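Long-range contacts in chitin-binding type-4 domain-containing protein (PDB 6T5Z), which is a copper-dependent lytic polysaccharide monooxygenase of family AA10 that probably cleaves chitin by oxidation: residues A[142-147]-A[169-174]; A[19-24]-A[69-74]. All coordinates share one frame; numbering follows the deposited sequence.

Contact 1 of 2, residues A[142-147]-A[169-174]; sequences EGYQGY and TTISPA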
# COMPACT_ATOMS: atom_id res chain seq x y z
N GLU A 142 -2.16 -16.21 9.11
CA GLU A 142 -3.29 -17.11 9.32
C GLU A 142 -4.43 -16.39 10.03
O GLU A 142 -4.23 -15.43 10.78
CB GLU A 142 -2.86 -18.34 10.13
CG GLU A 142 -1.81 -19.19 9.43
N GLY A 143 -5.64 -16.87 9.78
CA GLY A 143 -6.80 -16.38 10.49
C GLY A 143 -7.37 -15.09 9.97
O GLY A 143 -8.19 -14.46 10.65
N TYR A 144 -6.99 -14.66 8.78
CA TYR A 144 -7.48 -13.39 8.26
C TYR A 144 -8.72 -13.58 7.41
O TYR A 144 -8.83 -14.52 6.61
CB TYR A 144 -6.41 -12.66 7.46
CG TYR A 144 -5.65 -11.69 8.33
CD1 TYR A 144 -5.90 -10.32 8.26
CD2 TYR A 144 -4.74 -12.15 9.27
CE1 TYR A 144 -5.21 -9.42 9.07
CE2 TYR A 144 -4.05 -11.27 10.09
CZ TYR A 144 -4.29 -9.91 9.99
OH TYR A 144 -3.61 -9.03 10.79
N GLN A 145 -9.68 -12.69 7.62
CA GLN A 145 -10.87 -12.62 6.79
C GLN A 145 -11.45 -11.23 6.96
O GLN A 145 -11.12 -10.51 7.90
CB GLN A 145 -11.88 -13.71 7.16
CG GLN A 145 -12.26 -13.70 8.63
CD GLN A 145 -12.97 -14.97 9.05
OE1 GLN A 145 -12.39 -16.06 9.01
NE2 GLN A 145 -14.23 -14.84 9.45
N GLY A 146 -12.31 -10.87 6.03
CA GLY A 146 -13.04 -9.62 6.12
C GLY A 146 -12.27 -8.48 5.49
O GLY A 146 -11.33 -8.67 4.72
N TYR A 147 -12.69 -7.26 5.83
CA TYR A 147 -12.10 -6.06 5.27
C TYR A 147 -10.78 -5.76 5.99
O TYR A 147 -10.76 -5.58 7.21
CB TYR A 147 -13.06 -4.88 5.39
CG TYR A 147 -12.50 -3.52 4.94
CD1 TYR A 147 -11.54 -3.42 3.93
CD2 TYR A 147 -12.94 -2.35 5.55
CE1 TYR A 147 -11.04 -2.16 3.54
CE2 TYR A 147 -12.46 -1.11 5.17
CZ TYR A 147 -11.51 -1.03 4.17
OH TYR A 147 -11.05 0.22 3.81
N THR A 169 -8.92 -4.54 0.72
CA THR A 169 -9.20 -5.92 0.36
C THR A 169 -10.37 -6.45 1.18
O THR A 169 -10.57 -6.05 2.33
CB THR A 169 -7.98 -6.86 0.59
OG1 THR A 169 -7.69 -6.93 1.99
CG2 THR A 169 -6.75 -6.34 -0.14
N THR A 170 -11.13 -7.36 0.57
CA THR A 170 -12.10 -8.20 1.26
C THR A 170 -11.55 -9.63 1.20
O THR A 170 -11.49 -10.23 0.12
CB THR A 170 -13.48 -8.13 0.62
OG1 THR A 170 -14.03 -6.82 0.81
CG2 THR A 170 -14.42 -9.13 1.27
N ILE A 171 -11.13 -10.16 2.35
CA ILE A 171 -10.44 -11.45 2.43
C ILE A 171 -11.42 -12.56 2.79
O ILE A 171 -12.06 -12.53 3.85
CB ILE A 171 -9.28 -11.39 3.44
CG1 ILE A 171 -8.26 -10.35 3.00
CG2 ILE A 171 -8.64 -12.76 3.57
CD1 ILE A 171 -7.06 -10.15 3.95
N SER A 172 -11.54 -13.58 1.88
CA SER A 172 -12.33 -14.74 2.26
C SER A 172 -11.44 -15.77 2.96
O SER A 172 -10.26 -15.91 2.59
CB SER A 172 -12.98 -15.39 1.04
OG SER A 172 -13.76 -14.44 0.34
N PRO A 173 -11.96 -16.47 3.95
CA PRO A 173 -11.15 -17.48 4.65
C PRO A 173 -10.52 -18.46 3.67
O PRO A 173 -11.11 -18.83 2.66
CB PRO A 173 -12.17 -18.16 5.57
CG PRO A 173 -13.18 -17.10 5.84
CD PRO A 173 -13.31 -16.35 4.54
N ALA A 174 -9.28 -18.85 3.97
CA ALA A 174 -8.53 -19.78 3.13
C ALA A 174 -9.37 -21.00 2.75
O ALA A 174 -9.93 -21.68 3.61
CB ALA A 174 -7.25 -20.20 3.83
OXT ALA A 174 -9.49 -21.34 1.57
O HOH W 1 -8.30 -17.79 6.59
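Gly146 and Ile171 form an antiparallel hydrogen-bonded pair. Gly146 N gives its hydrogen to Ile171 O at 2.8 Å. The return bond, Ile171 N to Gly146 O, is also 2.8 Å and nearly straight at 171°. Ile171 O takes a second, weaker approach from Gln145 CA at 3.2 Å. The positive phi and extended psi of Gly146 are a backbone shape that suits glycine.

Next along, Tyr147 and Thr170 make a non-hydrogen-bonded pair. Thr169 O lies at the edge of the Tyr147 ring and in its plane, 3.2 Å from CD1. The same oxygen receives a CA-H...O contact from Tyr147 CA. At the other end, chi1 of Ile171 (-62°) puts CG1 beside the backbone N and turns CG2 toward Tyr144 O, 3.5 Å away. Gln145 crosses Pro173 obliquely, with OE1 3.4 Å from Pro173 CG. A water accepts from Ala174 N and donates weakly to Tyr144 O.

Outside the contact, the Tyr144 hydroxyl bonds to Thr100 O and Asn116, and that of Tyr147 to Asp168 and Gln65. The pairing prolongs that of strands 148-156 and 161-172 in the immunoglobulin-like beta-sandwich core of AA10 LPMOs. Strand 73-76 runs parallel to 161-172, and Ile171 also packs on Ile99 of strand 92-99.

Contact 2 of 2, residues A[19-24]-A[69-74]; sequences NEQNMD and RWKKIP
Two loops of the LPMO domain meet here, one after helix 10-14 and one just before strand 73-76. Both belong to the long region between the first core strands, consistent with the L2 region of AA10 enzymes. Asn22 is the central residue. Its OD1 accepts from Lys71 N at 3.0 Å, in the carbonyl plane and almost straight at 173°. A water donates to Asn22 OD1 and, at 2.7 Å, to Arg69 O. A second water accepts from Asn22 ND2 and donates to Lys71 O. ND2 also bonds to Arg10 O, so both ends of the amide are held.

The amide meets the Trp70 ring edge, with Asn22 CG 3.6 Å from Trp70 CE3 and the planes 75° apart. Arg69 CG lies over the centre of one indole face. It is anti to the backbone N (chi1 177°), and a bend at chi2 places one guanidinium face over Trp70 CZ3, 3.7 Å from the guanidinium plane. Arg69 NH2 donates in that plane to Met23 O at 2.9 Å. Lys71 bends at chi2 and chi4; CE comes 3.8 Å from Gln21 OE1 and NZ donates to Lys72 O. Gln21 NE2 bonds to Gly18 O.

Trp70 NE1 bonds to Ala64 O. Asn22 and Gln21 pack on Leu13 of helix 10-14. Trp70 and Lys72 also touch Asp168 of strand 161-172.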
# COMPACT_ATOMS: atom_id res chain seq x y z
N ASN A 19 -9.69 2.79 -13.91
CA ASN A 19 -11.07 3.05 -14.33
C ASN A 19 -11.92 3.68 -13.23
O ASN A 19 -13.14 3.45 -13.15
CB ASN A 19 -11.71 1.79 -14.89
CG ASN A 19 -11.19 1.48 -16.28
OD1 ASN A 19 -11.16 2.36 -17.16
ND2 ASN A 19 -10.76 0.26 -16.49
N GLU A 20 -11.28 4.50 -12.40
CA GLU A 20 -11.96 5.37 -11.46
C GLU A 20 -12.94 4.60 -10.59
O GLU A 20 -14.06 5.05 -10.32
CB GLU A 20 -12.64 6.54 -12.19
CG GLU A 20 -11.67 7.44 -12.94
CD GLU A 20 -11.74 7.27 -14.45
OE1 GLU A 20 -12.35 6.28 -14.91
OE2 GLU A 20 -11.19 8.13 -15.18
N GLN A 21 -12.52 3.41 -10.15
CA GLN A 21 -13.33 2.64 -9.22
C GLN A 21 -13.38 3.30 -7.85
O GLN A 21 -14.34 3.07 -7.10
CB GLN A 21 -12.78 1.21 -9.13
CG GLN A 21 -12.79 0.50 -10.48
CD GLN A 21 -12.15 -0.87 -10.44
OE1 GLN A 21 -12.67 -1.78 -9.78
NE2 GLN A 21 -11.03 -1.03 -11.13
N ASN A 22 -12.38 4.11 -7.51
CA ASN A 22 -12.47 5.07 -6.42
C ASN A 22 -12.61 6.44 -7.04
O ASN A 22 -11.95 6.75 -8.03
CB ASN A 22 -11.23 5.07 -5.52
CG ASN A 22 -11.13 3.84 -4.64
OD1 ASN A 22 -12.14 3.29 -4.20
ND2 ASN A 22 -9.89 3.39 -4.39
N MET A 23 -13.46 7.26 -6.44
CA MET A 23 -13.66 8.62 -6.91
C MET A 23 -13.41 9.60 -5.78
O MET A 23 -13.27 9.22 -4.61
CB MET A 23 -15.07 8.81 -7.46
CG MET A 23 -15.28 8.09 -8.77
SD MET A 23 -16.87 8.56 -9.43
CE MET A 23 -16.74 10.35 -9.41
N ASP A 24 -13.38 10.88 -6.14
CA ASP A 24 -13.14 11.98 -5.21
C ASP A 24 -11.79 11.84 -4.49
O ASP A 24 -11.68 12.07 -3.29
CB ASP A 24 -14.29 12.11 -4.20
CG ASP A 24 -14.44 13.52 -3.67
OD1 ASP A 24 -13.83 14.45 -4.25
OD2 ASP A 24 -15.18 13.71 -2.68
N ARG A 69 -16.09 3.63 2.29
CA ARG A 69 -15.41 4.63 1.45
C ARG A 69 -14.77 4.01 0.21
O ARG A 69 -14.83 4.59 -0.88
CB ARG A 69 -14.37 5.38 2.27
CG ARG A 69 -13.56 6.38 1.46
CD ARG A 69 -14.41 7.61 1.14
NE ARG A 69 -13.71 8.56 0.28
CZ ARG A 69 -13.65 8.47 -1.05
NH1 ARG A 69 -14.22 7.45 -1.68
NH2 ARG A 69 -13.02 9.41 -1.75
N TRP A 70 -14.07 2.89 0.38
CA TRP A 70 -13.12 2.43 -0.62
C TRP A 70 -13.59 1.16 -1.30
O TRP A 70 -14.17 0.27 -0.66
CB TRP A 70 -11.74 2.21 0.01
CG TRP A 70 -11.20 3.45 0.67
CD1 TRP A 70 -10.94 3.63 2.00
CD2 TRP A 70 -10.89 4.70 0.03
NE1 TRP A 70 -10.47 4.90 2.23
CE2 TRP A 70 -10.42 5.57 1.03
CE3 TRP A 70 -10.94 5.15 -1.29
CZ2 TRP A 70 -10.02 6.88 0.75
CZ3 TRP A 70 -10.53 6.45 -1.57
CH2 TRP A 70 -10.10 7.30 -0.55
N LYS A 71 -13.31 1.07 -2.59
CA LYS A 71 -13.56 -0.16 -3.33
C LYS A 71 -12.55 -1.21 -2.88
O LYS A 71 -11.35 -0.94 -2.80
CB LYS A 71 -13.43 0.10 -4.82
CG LYS A 71 -13.37 -1.15 -5.68
CD LYS A 71 -14.74 -1.78 -5.83
CE LYS A 71 -14.68 -2.95 -6.81
NZ LYS A 71 -13.73 -4.02 -6.37
N LYS A 72 -13.04 -2.41 -2.58
CA LYS A 72 -12.22 -3.47 -2.01
C LYS A 72 -11.96 -4.55 -3.05
O LYS A 72 -12.89 -5.03 -3.70
CB LYS A 72 -12.89 -4.05 -0.77
CG LYS A 72 -13.16 -3.00 0.31
CD LYS A 72 -14.17 -3.40 1.36
CE LYS A 72 -14.48 -2.21 2.27
NZ LYS A 72 -15.31 -1.18 1.55
N ILE A 73 -10.71 -4.97 -3.17
CA ILE A 73 -10.37 -6.08 -4.06
C ILE A 73 -10.70 -7.38 -3.34
O ILE A 73 -10.20 -7.59 -2.22
CB ILE A 73 -8.88 -6.05 -4.46
CG1 ILE A 73 -8.46 -4.68 -5.00
CG2 ILE A 73 -8.59 -7.15 -5.47
CD1 ILE A 73 -9.22 -4.24 -6.27
N PRO A 74 -11.50 -8.26 -3.92
CA PRO A 74 -11.74 -9.57 -3.29
C PRO A 74 -10.54 -10.49 -3.46
O PRO A 74 -10.04 -10.69 -4.56
CB PRO A 74 -12.96 -10.11 -4.04
CG PRO A 74 -12.97 -9.38 -5.36
CD PRO A 74 -12.31 -8.04 -5.14
O HOH W 2 -14.73 4.00 -3.49
O HOH W 3 -9.46 0.99 -2.80

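In the fold
The centres of the two contacts lie about 18 Å apart, and neither is at the copper site. They come in series along the chain: contact 2 closes before contact 1 opens. They share the mixed sheet, in which strands 73-76 and 161-172 are parallel neighbours. They also touch directly. Thr170 N is probably hydrogen-bonded to Ile73 O at 2.9 Å, and Lys72 CE packs 3.6 Å from Tyr147 CG, where the sheet meets the loops. Contact 2 thus ties the loop after helix 10-14 to the residues just before strand 73-76. Contact 1 pairs the loop before strand 148-156 with the C-terminal end of strand 161-172, so loops distant in sequence converge on a single sheet.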